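Local atomic coordinates of Aar187cp (Eremothecium gossypii, PDB entry 3ZIL), a protein that probably regulates the establishment of sister-chromatid cohesion by acting on cohesin, this chain being the C-terminal Wap1 part of the whole protein. Residues S32-T35 with P36-R40; L133-Q136 with D137-K141; F326-V329 with Y330-A334; T358-S361 with S362-H365. One frame throughout, in Å; residues are numbered along the deposited sequence.

Contact 1: S32-T35 with P36-R40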
ATOM      1  N   SER A  32     -12.593   7.992 -35.267  1.00 28.51           N
ATOM      2  CA  SER A  32     -12.962   6.869 -36.152  1.00 32.51           C
ATOM      3  C   SER A  32     -12.533   7.190 -37.610  1.00 35.80           C
ATOM      4  O   SER A  32     -12.545   6.309 -38.497  1.00 31.75           O
ATOM      5  CB  SER A  32     -14.471   6.554 -36.058  1.00 30.99           C
ATOM      6  OG  SER A  32     -15.204   7.618 -36.613  1.00 31.52           O
ATOM      7  N   MET A  33     -12.121   8.439 -37.826  1.00 31.45           N
ATOM      8  CA  MET A  33     -11.653   8.912 -39.123  1.00 31.63           C
ATOM      9  C   MET A  33     -10.125   9.161 -39.172  1.00 34.07           C
ATOM     10  O   MET A  33      -9.631   9.493 -40.233  1.00 30.71           O
ATOM     11  CB  MET A  33     -12.387  10.197 -39.536  1.00 33.89           C
ATOM     12  CG  MET A  33     -13.885  10.020 -39.791  1.00 35.69           C
ATOM     13  SD  MET A  33     -14.310   8.633 -40.887  1.00 34.39           S
ATOM     14  CE  MET A  33     -14.139   9.362 -42.548  1.00 30.01           C
ATOM     15  N   THR A  34      -9.384   8.975 -38.056  1.00 31.57           N
ATOM     16  CA  THR A  34      -7.921   9.208 -38.013  1.00 30.46           C
ATOM     17  C   THR A  34      -7.094   7.924 -37.695  1.00 29.05           C
ATOM     18  O   THR A  34      -7.650   6.903 -37.219  1.00 31.56           O
ATOM     19  CB  THR A  34      -7.564  10.319 -37.021  1.00 30.47           C
ATOM     20  OG1 THR A  34      -7.972   9.915 -35.712  1.00 30.76           O
ATOM     21  CG2 THR A  34      -8.268  11.545 -37.372  1.00 28.31           C
ATOM     22  N   THR A  35      -5.786   7.974 -37.959  1.00 28.87           N
ATOM     23  CA  THR A  35      -4.846   6.851 -37.714  1.00 28.84           C
ATOM     24  C   THR A  35      -4.430   7.042 -36.255  1.00 31.24           C
ATOM     25  O   THR A  35      -4.675   8.087 -35.726  1.00 29.18           O
ATOM     26  CB  THR A  35      -3.614   6.978 -38.606  1.00 30.28           C
ATOM     27  OG1 THR A  35      -2.916   8.199 -38.268  1.00 25.65           O
ATOM     28  CG2 THR A  35      -4.073   7.016 -40.118  1.00 29.14           C
ATOM     29  N   PRO A  36      -3.864   6.016 -35.596  1.00 33.72           N
ATOM     30  CA  PRO A  36      -3.534   6.279 -34.191  1.00 34.03           C
ATOM     31  C   PRO A  36      -2.391   7.308 -34.010  1.00 33.63           C
ATOM     32  O   PRO A  36      -2.347   7.989 -32.990  1.00 29.04           O
ATOM     33  CB  PRO A  36      -3.156   4.889 -33.645  1.00 33.53           C
ATOM     34  CG  PRO A  36      -3.838   3.916 -34.569  1.00 35.39           C
ATOM     35  CD  PRO A  36      -3.777   4.576 -35.933  1.00 31.82           C
ATOM     36  N   GLU A  37      -1.497   7.426 -34.987  1.00 34.80           N
ATOM     37  CA  GLU A  37      -0.401   8.420 -34.919  1.00 34.42           C
ATOM     38  C   GLU A  37      -0.945   9.871 -34.932  1.00 30.18           C
ATOM     39  O   GLU A  37      -0.462  10.732 -34.190  1.00 35.33           O
ATOM     40  CB  GLU A  37       0.601   8.222 -36.080  1.00 35.43           C
ATOM     41  CG  GLU A  37       1.882   9.068 -35.960  1.00 42.03           C
ATOM     42  CD  GLU A  37       2.801   8.994 -37.188  1.00 50.05           C
ATOM     43  OE1 GLU A  37       2.336   8.583 -38.275  1.00 59.11           O
ATOM     44  OE2 GLU A  37       3.976   9.392 -37.082  1.00 46.79           O
ATOM     45  N   HIS A  38      -1.914  10.143 -35.815  1.00 29.94           N
ATOM     46  CA  HIS A  38      -2.513  11.454 -35.949  1.00 28.62           C
ATOM     47  C   HIS A  38      -3.252  11.767 -34.669  1.00 23.54           C
ATOM     48  O   HIS A  38      -3.167  12.880 -34.130  1.00 23.38           O
ATOM     49  CB  HIS A  38      -3.456  11.500 -37.156  1.00 31.40           C
ATOM     50  CG  HIS A  38      -4.086  12.876 -37.409  1.00 40.74           C
ATOM     51  ND1 HIS A  38      -3.489  13.832 -38.190  1.00 49.18           N
ATOM     52  CD2 HIS A  38      -5.305  13.431 -36.981  1.00 43.88           C
ATOM     53  CE1 HIS A  38      -4.283  14.934 -38.250  1.00 41.06           C
ATOM     54  NE2 HIS A  38      -5.395  14.687 -37.519  1.00 46.93           N
ATOM     55  N   ARG A  39      -4.053  10.819 -34.201  1.00 24.15           N
ATOM     56  CA  ARG A  39      -4.740  10.974 -32.899  1.00 26.20           C
ATOM     57  C   ARG A  39      -3.720  11.341 -31.829  1.00 25.61           C
ATOM     58  O   ARG A  39      -3.837  12.390 -31.115  1.00 23.90           O
ATOM     59  CB  ARG A  39      -5.500   9.700 -32.536  1.00 24.06           C
ATOM     60  CG  ARG A  39      -6.071   9.671 -31.096  1.00 29.79           C
ATOM     61  CD  ARG A  39      -6.992   8.436 -30.877  1.00 26.34           C
ATOM     62  NE  ARG A  39      -7.212   8.020 -29.478  1.00 27.25           N
ATOM     63  CZ  ARG A  39      -7.935   8.644 -28.549  1.00 31.37           C
ATOM     64  NH1 ARG A  39      -8.489   9.867 -28.765  1.00 27.50           N
ATOM     65  NH2 ARG A  39      -8.044   8.069 -27.336  1.00 26.35           N
ATOM     66  N   ARG A  40      -2.709  10.480 -31.719  1.00 26.33           N
ATOM     67  CA  ARG A  40      -1.634  10.722 -30.740  1.00 26.20           C
ATOM     68  C   ARG A  40      -1.042  12.146 -30.863  1.00 25.26           C
ATOM     69  O   ARG A  40      -0.709  12.770 -29.839  1.00 22.26           O
ATOM     70  CB  ARG A  40      -0.521   9.694 -30.866  1.00 24.37           C
ATOM     71  CG  ARG A  40       0.564   9.933 -29.850  1.00 26.74           C
ATOM     72  CD  ARG A  40       1.703   8.945 -29.954  1.00 32.96           C
ATOM     73  NE  ARG A  40       2.700   9.041 -31.032  1.00 40.22           N
ATOM     74  CZ  ARG A  40       2.975  10.074 -31.790  1.00 38.81           C
ATOM     75  NH1 ARG A  40       2.315  11.206 -31.629  1.00 45.34           N
ATOM     76  NH2 ARG A  40       3.931   9.968 -32.714  1.00 40.39           N
TER
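T35 OG1 accepts a hydrogen bond from the backbone N of H38 at 3.3 Å, with an N-H...O angle of 163°. The hydroxyl comes to lie there because it sits between its own backbone N and carbonyl carbon (chi1 63°), which turns it onto the first turn of the helix that follows. The same oxygen packs against the side-chain root of H38, with T35 OG1 3.5 Å from H38 CB. The backbone of T35 contributes as well, since R39 N donates to T35 O over 3.2 Å in a nearly straight bond. T35 is thus the N-cap of helix 36-52, and its hydroxyl takes up an amide of the first turn, which has no helical carbonyl before it. P36 fills the position just after the cap, where a proline's missing N-H costs the helix nothing, and its carbonyl accepts from R40 N to continue the winding.

Beside the cap, the side chains of T34 and H38 cross at about a right angle. The threonine methyl does most of the touching, with T34 CG2 3.5 Å from H38 CD2, while T34 OG1 faces R39 CB more loosely at 4.0 Å. The H38 ring reaches this place with CG anti to the backbone N (chi1 -177°), and S29 of the preceding loop also lies against both T34 and H38. Farther out, the extended chain of R39 carries its guanidinium away from the cap to the carbonyls of W71 and C72, at the end of helix 54-72, and of G75 just beyond, where it also makes a cation-pi contact with the W71 ring.

Contact 2: L133-Q136 with D137-K141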
ATOM      1  N   LEU A 133      10.450  17.049 -30.724  1.00 30.85           N
ATOM      2  CA  LEU A 133      10.714  18.251 -29.900  1.00 30.08           C
ATOM      3  C   LEU A 133       9.561  18.559 -28.973  1.00 29.23           C
ATOM      4  O   LEU A 133       9.778  18.937 -27.817  1.00 30.46           O
ATOM      5  CB  LEU A 133      10.926  19.481 -30.750  1.00 34.52           C
ATOM      6  CG  LEU A 133      12.269  20.176 -30.900  1.00 45.39           C
ATOM      7  CD1 LEU A 133      13.486  19.283 -30.683  1.00 42.03           C
ATOM      8  CD2 LEU A 133      12.233  20.819 -32.282  1.00 41.70           C
ATOM      9  N   ASN A 134       8.329  18.488 -29.482  1.00 27.12           N
ATOM     10  CA  ASN A 134       7.135  18.785 -28.650  1.00 27.73           C
ATOM     11  C   ASN A 134       6.997  17.829 -27.480  1.00 22.19           C
ATOM     12  O   ASN A 134       6.593  18.209 -26.367  1.00 21.38           O
ATOM     13  CB  ASN A 134       5.826  18.773 -29.483  1.00 28.74           C
ATOM     14  CG  ASN A 134       5.574  20.103 -30.205  1.00 32.49           C
ATOM     15  OD1 ASN A 134       6.235  21.119 -29.953  1.00 33.05           O
ATOM     16  ND2 ASN A 134       4.606  20.102 -31.077  1.00 29.44           N
ATOM     17  N   TYR A 135       7.353  16.585 -27.751  1.00 22.65           N
ATOM     18  CA  TYR A 135       7.291  15.514 -26.740  1.00 25.81           C
ATOM     19  C   TYR A 135       8.304  15.703 -25.614  1.00 26.74           C
ATOM     20  O   TYR A 135       7.917  15.691 -24.459  1.00 24.33           O
ATOM     21  CB  TYR A 135       7.525  14.190 -27.411  1.00 24.07           C
ATOM     22  CG  TYR A 135       7.513  13.034 -26.469  1.00 25.63           C
ATOM     23  CD1 TYR A 135       6.331  12.702 -25.770  1.00 25.31           C
ATOM     24  CD2 TYR A 135       8.648  12.207 -26.320  1.00 25.29           C
ATOM     25  CE1 TYR A 135       6.286  11.564 -24.939  1.00 28.42           C
ATOM     26  CE2 TYR A 135       8.625  11.096 -25.457  1.00 27.14           C
ATOM     27  CZ  TYR A 135       7.431  10.782 -24.758  1.00 26.60           C
ATOM     28  OH  TYR A 135       7.384   9.675 -23.892  1.00 27.27           O
ATOM     29  N   GLN A 136       9.590  15.890 -25.972  1.00 28.87           N
ATOM     30  CA  GLN A 136      10.635  16.337 -25.002  1.00 30.77           C
ATOM     31  C   GLN A 136      10.214  17.528 -24.172  1.00 28.48           C
ATOM     32  O   GLN A 136      10.397  17.580 -22.954  1.00 31.02           O
ATOM     33  CB  GLN A 136      11.989  16.688 -25.681  1.00 29.39           C
ATOM     34  CG  GLN A 136      12.650  15.639 -26.607  1.00 41.54           C
ATOM     35  CD  GLN A 136      12.322  14.148 -26.334  1.00 51.90           C
ATOM     36  OE1 GLN A 136      12.407  13.649 -25.174  1.00 44.29           O
ATOM     37  NE2 GLN A 136      11.950  13.408 -27.436  1.00 52.05           N
ATOM     38  N   ASP A 137       9.669  18.521 -24.829  1.00 28.49           N
ATOM     39  CA  ASP A 137       9.255  19.721 -24.126  1.00 28.95           C
ATOM     40  C   ASP A 137       8.154  19.377 -23.065  1.00 29.18           C
ATOM     41  O   ASP A 137       8.239  19.761 -21.856  1.00 26.06           O
ATOM     42  CB  ASP A 137       8.821  20.700 -25.195  1.00 32.99           C
ATOM     43  CG  ASP A 137       8.122  21.944 -24.669  1.00 35.83           C
ATOM     44  OD1 ASP A 137       7.947  22.155 -23.447  1.00 41.10           O
ATOM     45  OD2 ASP A 137       7.714  22.740 -25.546  1.00 45.51           O
ATOM     46  N   LEU A 138       7.129  18.628 -23.490  1.00 27.18           N
ATOM     47  CA  LEU A 138       6.131  18.148 -22.510  1.00 25.42           C
ATOM     48  C   LEU A 138       6.692  17.334 -21.338  1.00 21.46           C
ATOM     49  O   LEU A 138       6.341  17.617 -20.181  1.00 21.65           O
ATOM     50  CB  LEU A 138       4.982  17.392 -23.198  1.00 26.17           C
ATOM     51  CG  LEU A 138       3.834  17.014 -22.231  1.00 28.91           C
ATOM     52  CD1 LEU A 138       3.005  18.237 -21.763  1.00 28.21           C
ATOM     53  CD2 LEU A 138       2.979  15.992 -22.960  1.00 24.40           C
ATOM     54  N   LEU A 139       7.517  16.326 -21.648  1.00 20.94           N
ATOM     55  CA  LEU A 139       8.181  15.491 -20.682  1.00 25.07           C
ATOM     56  C   LEU A 139       8.927  16.267 -19.596  1.00 25.89           C
ATOM     57  O   LEU A 139       8.787  15.944 -18.417  1.00 25.57           O
ATOM     58  CB  LEU A 139       9.161  14.526 -21.388  1.00 25.71           C
ATOM     59  CG  LEU A 139       9.052  13.010 -21.446  1.00 31.12           C
ATOM     60  CD1 LEU A 139       7.652  12.461 -21.585  1.00 27.08           C
ATOM     61  CD2 LEU A 139      10.001  12.459 -22.532  1.00 31.90           C
ATOM     62  N   ARG A 140       9.733  17.255 -19.988  1.00 27.90           N
ATOM     63  CA  ARG A 140      10.332  18.218 -19.024  1.00 30.86           C
ATOM     64  C   ARG A 140       9.324  18.909 -18.111  1.00 32.69           C
ATOM     65  O   ARG A 140       9.670  19.296 -17.027  1.00 33.56           O
ATOM     66  CB  ARG A 140      11.272  19.267 -19.715  1.00 31.84           C
ATOM     67  CG  ARG A 140      12.484  18.604 -20.395  1.00 35.07           C
ATOM     68  CD  ARG A 140      13.479  19.577 -21.015  1.00 37.30           C
ATOM     69  NE  ARG A 140      12.921  20.498 -22.011  1.00 37.58           N
ATOM     70  CZ  ARG A 140      13.013  20.328 -23.343  1.00 38.93           C
ATOM     71  NH1 ARG A 140      13.635  19.267 -23.839  1.00 41.97           N
ATOM     72  NH2 ARG A 140      12.495  21.219 -24.193  1.00 34.86           N
ATOM     73  N   LYS A 141       8.073  19.041 -18.515  1.00 28.63           N
ATOM     74  CA  LYS A 141       7.077  19.653 -17.639  1.00 28.08           C
ATOM     75  C   LYS A 141       6.162  18.721 -16.825  1.00 28.75           C
ATOM     76  O   LYS A 141       5.461  19.192 -15.956  1.00 26.86           O
ATOM     77  CB  LYS A 141       6.198  20.596 -18.473  1.00 31.85           C
ATOM     78  CG  LYS A 141       6.839  21.949 -18.747  1.00 34.54           C
ATOM     79  CD  LYS A 141       6.374  22.536 -20.081  1.00 36.30           C
ATOM     80  CE  LYS A 141       7.235  23.763 -20.416  1.00 31.89           C
ATOM     81  NZ  LYS A 141       6.872  24.207 -21.771  1.00 33.53           N
TER
HETATM   82  O   HOH W   1       8.013  22.525 -27.960  1.00 34.49           O
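L139 CG stands 4.3 Å above one face of the Y135 ring, toward its rim. Both methyls take part in this apolar contact: L139 CD2 is 3.5 Å from Y135 CE2, and L139 CD1 is 3.6 Å from Y135 CZ. The ring is carried there with CG anti to the backbone N (chi1 179°). Without the ring, as with an alanine here, the L139 methyls would probably lose their aromatic partner and a gap would open toward V82, F121 and I125, which the tyrosine also touches.

The backbone pairing is that of a regular alpha helix, four successive i to i+4 bonds along helix 129-141. This helix is one member of the all-helical Wap1 array, and its side chains reach two others: N134, D137 and L138 meet L48 of helix 36-52, while L138 and L139 meet L86 and L85 of helix 81-93.

Charged and polar groups line another flank. K141 NZ forms a salt bridge to the syn lone pair of D137 OD1 at 2.9 Å and also bonds N52 OD1, tying the helix to 36-52. A water donates to N134 OD1 at 3.0 Å; its approach to D137 OD2 is too short for the length to be trusted. The bent chain of R140 folds back, placing one guanidinium face over Q136 O, and R140 NH1 rests 3.6 Å from Q136 CB.

Contact 3: F326-V329 with Y330-A334; sequences FLLV and YAYSA
L328 and Y332 lie side by side one helical turn apart, pointing the same way, and form the closer of the two side-chain pairs on this stretch of helix 321-336. L328 CD1 touches the ring at Y332 CE2, 3.7 Å away, while L328 O approaches the ring edge near its plane, 3.4 Å from Y332 CD2. The leucine reaches forward because CG is anti to the backbone N (chi1 172°). L328 is buried and is also packed by L286 of helix 272-289 and by I367 and I371 of helix 365-375.

The pairing of F326 with Y330 is looser. Y330 CB stands obliquely to the phenylalanine ring, 4.4 Å from F326 CE2, and the two rings do not stack on each other. Each stacks instead on a partner of helix 304-313, F326 on F304 and Y330 on F308. A334 CB sits 4.0 Å above one face of the Y330 ring, toward its rim. V329 meets F304 of helix 304-313 and L285 and L286 of helix 272-289.

Y332 is the partly exposed member of the group, the others being buried, and its hydroxyl is hydrogen-bonded to R370 O of helix 365-375. The main-chain N-H groups of Y330 through S333 each donate to the carbonyl four residues earlier, Y330 N to F326 O being 2.8 Å. With these amides satisfied inside the helix, the side chains can meet three neighbouring helices mainly through apolar and aromatic surfaces, and the tyrosine hydroxyl supplies a polar tie at the margin.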
ATOM      1  N   PHE A 326       4.629  -5.487  23.181  1.00 21.64           N
ATOM      2  CA  PHE A 326       5.764  -6.395  23.217  1.00 22.72           C
ATOM      3  C   PHE A 326       5.489  -7.561  24.153  1.00 25.20           C
ATOM      4  O   PHE A 326       5.854  -8.699  23.866  1.00 23.75           O
ATOM      5  CB  PHE A 326       7.039  -5.644  23.646  1.00 23.22           C
ATOM      6  CG  PHE A 326       8.235  -6.530  23.784  1.00 26.16           C
ATOM      7  CD1 PHE A 326       9.043  -6.766  22.716  1.00 31.01           C
ATOM      8  CD2 PHE A 326       8.523  -7.157  24.990  1.00 27.52           C
ATOM      9  CE1 PHE A 326      10.141  -7.613  22.820  1.00 33.94           C
ATOM     10  CE2 PHE A 326       9.584  -8.042  25.098  1.00 30.60           C
ATOM     11  CZ  PHE A 326      10.414  -8.252  24.018  1.00 34.94           C
ATOM     12  N   LEU A 327       4.886  -7.261  25.310  1.00 27.42           N
ATOM     13  CA  LEU A 327       4.664  -8.285  26.338  1.00 25.78           C
ATOM     14  C   LEU A 327       3.614  -9.304  25.874  1.00 24.74           C
ATOM     15  O   LEU A 327       3.696 -10.483  26.186  1.00 23.38           O
ATOM     16  CB  LEU A 327       4.155  -7.612  27.612  1.00 24.40           C
ATOM     17  CG  LEU A 327       5.198  -6.770  28.357  1.00 30.58           C
ATOM     18  CD1 LEU A 327       4.630  -6.115  29.632  1.00 32.18           C
ATOM     19  CD2 LEU A 327       6.434  -7.558  28.710  1.00 27.87           C
ATOM     20  N   LEU A 328       2.580  -8.807  25.192  1.00 22.86           N
ATOM     21  CA  LEU A 328       1.572  -9.682  24.629  1.00 22.29           C
ATOM     22  C   LEU A 328       2.232 -10.630  23.616  1.00 21.91           C
ATOM     23  O   LEU A 328       1.953 -11.840  23.628  1.00 19.92           O
ATOM     24  CB  LEU A 328       0.435  -8.855  23.984  1.00 23.05           C
ATOM     25  CG  LEU A 328      -0.622  -9.609  23.180  1.00 24.18           C
ATOM     26  CD1 LEU A 328      -1.259 -10.717  23.981  1.00 22.29           C
ATOM     27  CD2 LEU A 328      -1.682  -8.637  22.657  1.00 26.12           C
ATOM     28  N   VAL A 329       3.065 -10.082  22.733  1.00 21.52           N
ATOM     29  CA  VAL A 329       3.642 -10.913  21.693  1.00 23.53           C
ATOM     30  C   VAL A 329       4.572 -11.935  22.399  1.00 25.65           C
ATOM     31  O   VAL A 329       4.528 -13.136  22.102  1.00 24.35           O
ATOM     32  CB  VAL A 329       4.395 -10.085  20.619  1.00 23.32           C
ATOM     33  CG1 VAL A 329       5.351 -10.980  19.820  1.00 20.41           C
ATOM     34  CG2 VAL A 329       3.406  -9.288  19.717  1.00 19.85           C
ATOM     35  N   TYR A 330       5.353 -11.453  23.365  1.00 26.14           N
ATOM     36  CA  TYR A 330       6.173 -12.324  24.219  1.00 25.84           C
ATOM     37  C   TYR A 330       5.386 -13.490  24.916  1.00 22.74           C
ATOM     38  O   TYR A 330       5.815 -14.629  24.895  1.00 23.92           O
ATOM     39  CB  TYR A 330       6.939 -11.503  25.263  1.00 26.73           C
ATOM     40  CG  TYR A 330       7.761 -12.434  26.127  1.00 32.34           C
ATOM     41  CD1 TYR A 330       8.795 -13.213  25.576  1.00 31.54           C
ATOM     42  CD2 TYR A 330       7.474 -12.582  27.480  1.00 37.09           C
ATOM     43  CE1 TYR A 330       9.507 -14.100  26.365  1.00 37.78           C
ATOM     44  CE2 TYR A 330       8.191 -13.457  28.271  1.00 36.79           C
ATOM     45  CZ  TYR A 330       9.194 -14.210  27.703  1.00 36.35           C
ATOM     46  OH  TYR A 330       9.891 -15.070  28.512  1.00 44.20           O
ATOM     47  N   ALA A 331       4.255 -13.194  25.510  1.00 23.94           N
ATOM     48  CA  ALA A 331       3.424 -14.209  26.189  1.00 23.93           C
ATOM     49  C   ALA A 331       3.081 -15.324  25.196  1.00 26.53           C
ATOM     50  O   ALA A 331       3.112 -16.513  25.562  1.00 26.23           O
ATOM     51  CB  ALA A 331       2.166 -13.563  26.717  1.00 22.29           C
ATOM     52  N   TYR A 332       2.787 -14.948  23.928  1.00 24.57           N
ATOM     53  CA  TYR A 332       2.536 -15.959  22.870  1.00 22.25           C
ATOM     54  C   TYR A 332       3.778 -16.789  22.578  1.00 23.09           C
ATOM     55  O   TYR A 332       3.720 -18.040  22.455  1.00 25.09           O
ATOM     56  CB  TYR A 332       1.969 -15.301  21.565  1.00 22.39           C
ATOM     57  CG  TYR A 332       0.441 -15.108  21.614  1.00 22.11           C
ATOM     58  CD1 TYR A 332      -0.392 -16.166  21.406  1.00 22.87           C
ATOM     59  CD2 TYR A 332      -0.140 -13.869  21.885  1.00 23.96           C
ATOM     60  CE1 TYR A 332      -1.752 -16.052  21.489  1.00 23.51           C
ATOM     61  CE2 TYR A 332      -1.507 -13.728  21.909  1.00 26.09           C
ATOM     62  CZ  TYR A 332      -2.317 -14.838  21.692  1.00 23.06           C
ATOM     63  OH  TYR A 332      -3.696 -14.775  21.750  1.00 24.28           O
ATOM     64  N   SER A 333       4.932 -16.127  22.540  1.00 26.76           N
ATOM     65  CA  SER A 333       6.170 -16.836  22.257  1.00 29.67           C
ATOM     66  C   SER A 333       6.519 -17.843  23.402  1.00 33.18           C
ATOM     67  O   SER A 333       6.662 -19.075  23.190  1.00 31.10           O
ATOM     68  CB  SER A 333       7.294 -15.851  22.041  1.00 31.91           C
ATOM     69  OG  SER A 333       8.453 -16.601  21.794  1.00 45.93           O
ATOM     70  N   ALA A 334       6.655 -17.296  24.599  1.00 31.44           N
ATOM     71  CA  ALA A 334       6.813 -18.101  25.796  1.00 32.80           C
ATOM     72  C   ALA A 334       5.887 -19.321  25.838  1.00 31.03           C
ATOM     73  O   ALA A 334       6.370 -20.430  26.034  1.00 37.17           O
ATOM     74  CB  ALA A 334       6.643 -17.233  27.035  1.00 28.78           C
TER

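Contact 4: T358-S361 with S362-H365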
ATOM      1  N   THR A 358      -7.898  -3.696  29.655  1.00 26.00           N
ATOM      2  CA  THR A 358      -8.836  -2.693  30.035  1.00 27.46           C
ATOM      3  C   THR A 358      -8.680  -1.469  29.177  1.00 24.89           C
ATOM      4  O   THR A 358      -9.690  -0.852  28.840  1.00 27.77           O
ATOM      5  CB  THR A 358      -8.603  -2.301  31.516  1.00 29.18           C
ATOM      6  OG1 THR A 358      -8.697  -3.487  32.322  1.00 29.00           O
ATOM      7  CG2 THR A 358      -9.580  -1.241  31.958  1.00 25.20           C
ATOM      8  N   ASP A 359      -7.430  -1.097  28.816  1.00 32.52           N
ATOM      9  CA  ASP A 359      -7.225   0.043  27.878  1.00 29.03           C
ATOM     10  C   ASP A 359      -7.824  -0.266  26.527  1.00 29.91           C
ATOM     11  O   ASP A 359      -8.691   0.510  26.049  1.00 36.06           O
ATOM     12  CB  ASP A 359      -5.774   0.500  27.659  1.00 30.84           C
ATOM     13  CG  ASP A 359      -5.080   0.900  28.909  1.00 36.29           C
ATOM     14  OD1 ASP A 359      -5.780   1.309  29.836  1.00 39.11           O
ATOM     15  OD2 ASP A 359      -3.820   0.796  28.974  1.00 38.50           O
ATOM     16  N   VAL A 360      -7.396  -1.377  25.921  1.00 28.09           N
ATOM     17  CA  VAL A 360      -7.766  -1.646  24.524  1.00 28.32           C
ATOM     18  C   VAL A 360      -9.212  -2.054  24.308  1.00 27.14           C
ATOM     19  O   VAL A 360      -9.710  -2.046  23.148  1.00 28.15           O
ATOM     20  CB  VAL A 360      -6.871  -2.719  23.822  1.00 31.37           C
ATOM     21  CG1 VAL A 360      -5.479  -2.207  23.640  1.00 28.11           C
ATOM     22  CG2 VAL A 360      -6.890  -4.058  24.559  1.00 27.89           C
ATOM     23  N   SER A 361      -9.900  -2.451  25.373  1.00 25.80           N
ATOM     24  CA  SER A 361     -11.234  -3.036  25.155  1.00 24.59           C
ATOM     25  C   SER A 361     -12.178  -2.090  24.426  1.00 28.05           C
ATOM     26  O   SER A 361     -13.034  -2.557  23.692  1.00 26.22           O
ATOM     27  CB  SER A 361     -11.892  -3.502  26.474  1.00 26.15           C
ATOM     28  OG  SER A 361     -11.946  -2.438  27.385  1.00 30.19           O
ATOM     29  N   SER A 362     -12.054  -0.771  24.603  1.00 23.92           N
ATOM     30  CA  SER A 362     -13.072   0.087  23.915  1.00 26.89           C
ATOM     31  C   SER A 362     -12.658   0.455  22.495  1.00 25.46           C
ATOM     32  O   SER A 362     -13.442   1.050  21.764  1.00 24.17           O
ATOM     33  CB  SER A 362     -13.294   1.374  24.691  1.00 22.92           C
ATOM     34  OG  SER A 362     -12.055   2.069  24.738  1.00 25.01           O
ATOM     35  N   TYR A 363     -11.414   0.168  22.120  1.00 25.20           N
ATOM     36  CA  TYR A 363     -10.919   0.638  20.779  1.00 25.86           C
ATOM     37  C   TYR A 363     -10.267  -0.395  19.848  1.00 28.61           C
ATOM     38  O   TYR A 363     -10.091  -0.106  18.647  1.00 31.19           O
ATOM     39  CB  TYR A 363     -10.034   1.910  20.876  1.00 24.57           C
ATOM     40  CG  TYR A 363      -8.621   1.716  21.399  1.00 25.27           C
ATOM     41  CD1 TYR A 363      -7.590   1.343  20.540  1.00 23.89           C
ATOM     42  CD2 TYR A 363      -8.333   1.872  22.764  1.00 23.58           C
ATOM     43  CE1 TYR A 363      -6.304   1.155  21.023  1.00 25.25           C
ATOM     44  CE2 TYR A 363      -7.071   1.677  23.266  1.00 24.85           C
ATOM     45  CZ  TYR A 363      -6.035   1.333  22.389  1.00 27.92           C
ATOM     46  OH  TYR A 363      -4.744   1.142  22.829  1.00 25.39           O
ATOM     47  N   ASN A 364      -9.877  -1.560  20.372  1.00 27.27           N
ATOM     48  CA  ASN A 364      -9.295  -2.605  19.533  1.00 28.52           C
ATOM     49  C   ASN A 364      -9.738  -3.990  20.076  1.00 29.25           C
ATOM     50  O   ASN A 364      -9.059  -4.612  20.907  1.00 28.07           O
ATOM     51  CB  ASN A 364      -7.752  -2.420  19.416  1.00 26.87           C
ATOM     52  CG  ASN A 364      -7.157  -3.140  18.194  1.00 25.18           C
ATOM     53  OD1 ASN A 364      -7.542  -4.264  17.911  1.00 26.76           O
ATOM     54  ND2 ASN A 364      -6.175  -2.530  17.519  1.00 22.64           N
ATOM     55  N   HIS A 365     -10.918  -4.438  19.637  1.00 28.06           N
ATOM     56  CA  HIS A 365     -11.478  -5.698  20.068  1.00 29.58           C
ATOM     57  C   HIS A 365     -10.543  -6.843  19.681  1.00 27.62           C
ATOM     58  O   HIS A 365     -10.433  -7.850  20.379  1.00 30.49           O
ATOM     59  CB  HIS A 365     -12.851  -5.850  19.436  1.00 31.78           C
ATOM     60  CG  HIS A 365     -13.520  -7.187  19.685  1.00 38.93           C
ATOM     61  ND1 HIS A 365     -14.129  -7.500  20.872  1.00 47.14           N
ATOM     62  CD2 HIS A 365     -13.731  -8.285  18.836  1.00 38.11           C
ATOM     63  CE1 HIS A 365     -14.691  -8.737  20.776  1.00 40.02           C
ATOM     64  NE2 HIS A 365     -14.438  -9.215  19.538  1.00 41.23           N
TER
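Y363 folds back over the last residues of helix 343-360 and rests on V360. From CB, the ring springs out between the backbone N and carbonyl carbon (chi1 75°), an orientation that lays it across the helix end. Y363 CD2 comes 3.6 Å from D359 O, and the next atom, Y363 CE2, lies nearer to the same oxygen at 3.4 Å. Beyond, Y363 CZ and the hydroxyl meet the valine methyl, with Y363 OH 3.5 Å from V360 CG1. Over one face of the ring, toward its rim, stands V360 O.

That carbonyl takes two backbone bonds, from N364 N at 2.8 Å in the carbonyl plane and from Y363 N at 3.0 Å from well above it. The chain thereby turns sharply between two helices: N364 is the N-cap of helix 365-375, its OD1 accepting from I367 N, and its ND2 bonds the backbone of a bound peptide. V360 also packs on I367, H368 and I371 of that helix.

S361 OG donates back to T358 O at 3.1 Å, from above the carbonyl plane. Replacing S361 by alanine would probably leave T358 O without this hydroxyl partner. S361 also touches H368.

In the fold
The four contacts come in series along the chain and sit in two groups at opposite ends of an elongated, all-helical Wap1 domain. Contacts 1 and 2 are N-terminal, their centres about 20 Å apart and their nearest atoms about 7 Å; helix 36-52, which contact 1 starts, packs against helix 129-141 of contact 2, and helix 81-93 touches both. Contacts 3 and 4 are C-terminal, with centres about 18 Å apart, on consecutive helices 321-336 and 343-360, both packed against helix 365-375. Between the groups the centres lie about 55 to 64 Å apart, consistent with each end being held by its own local helix packing.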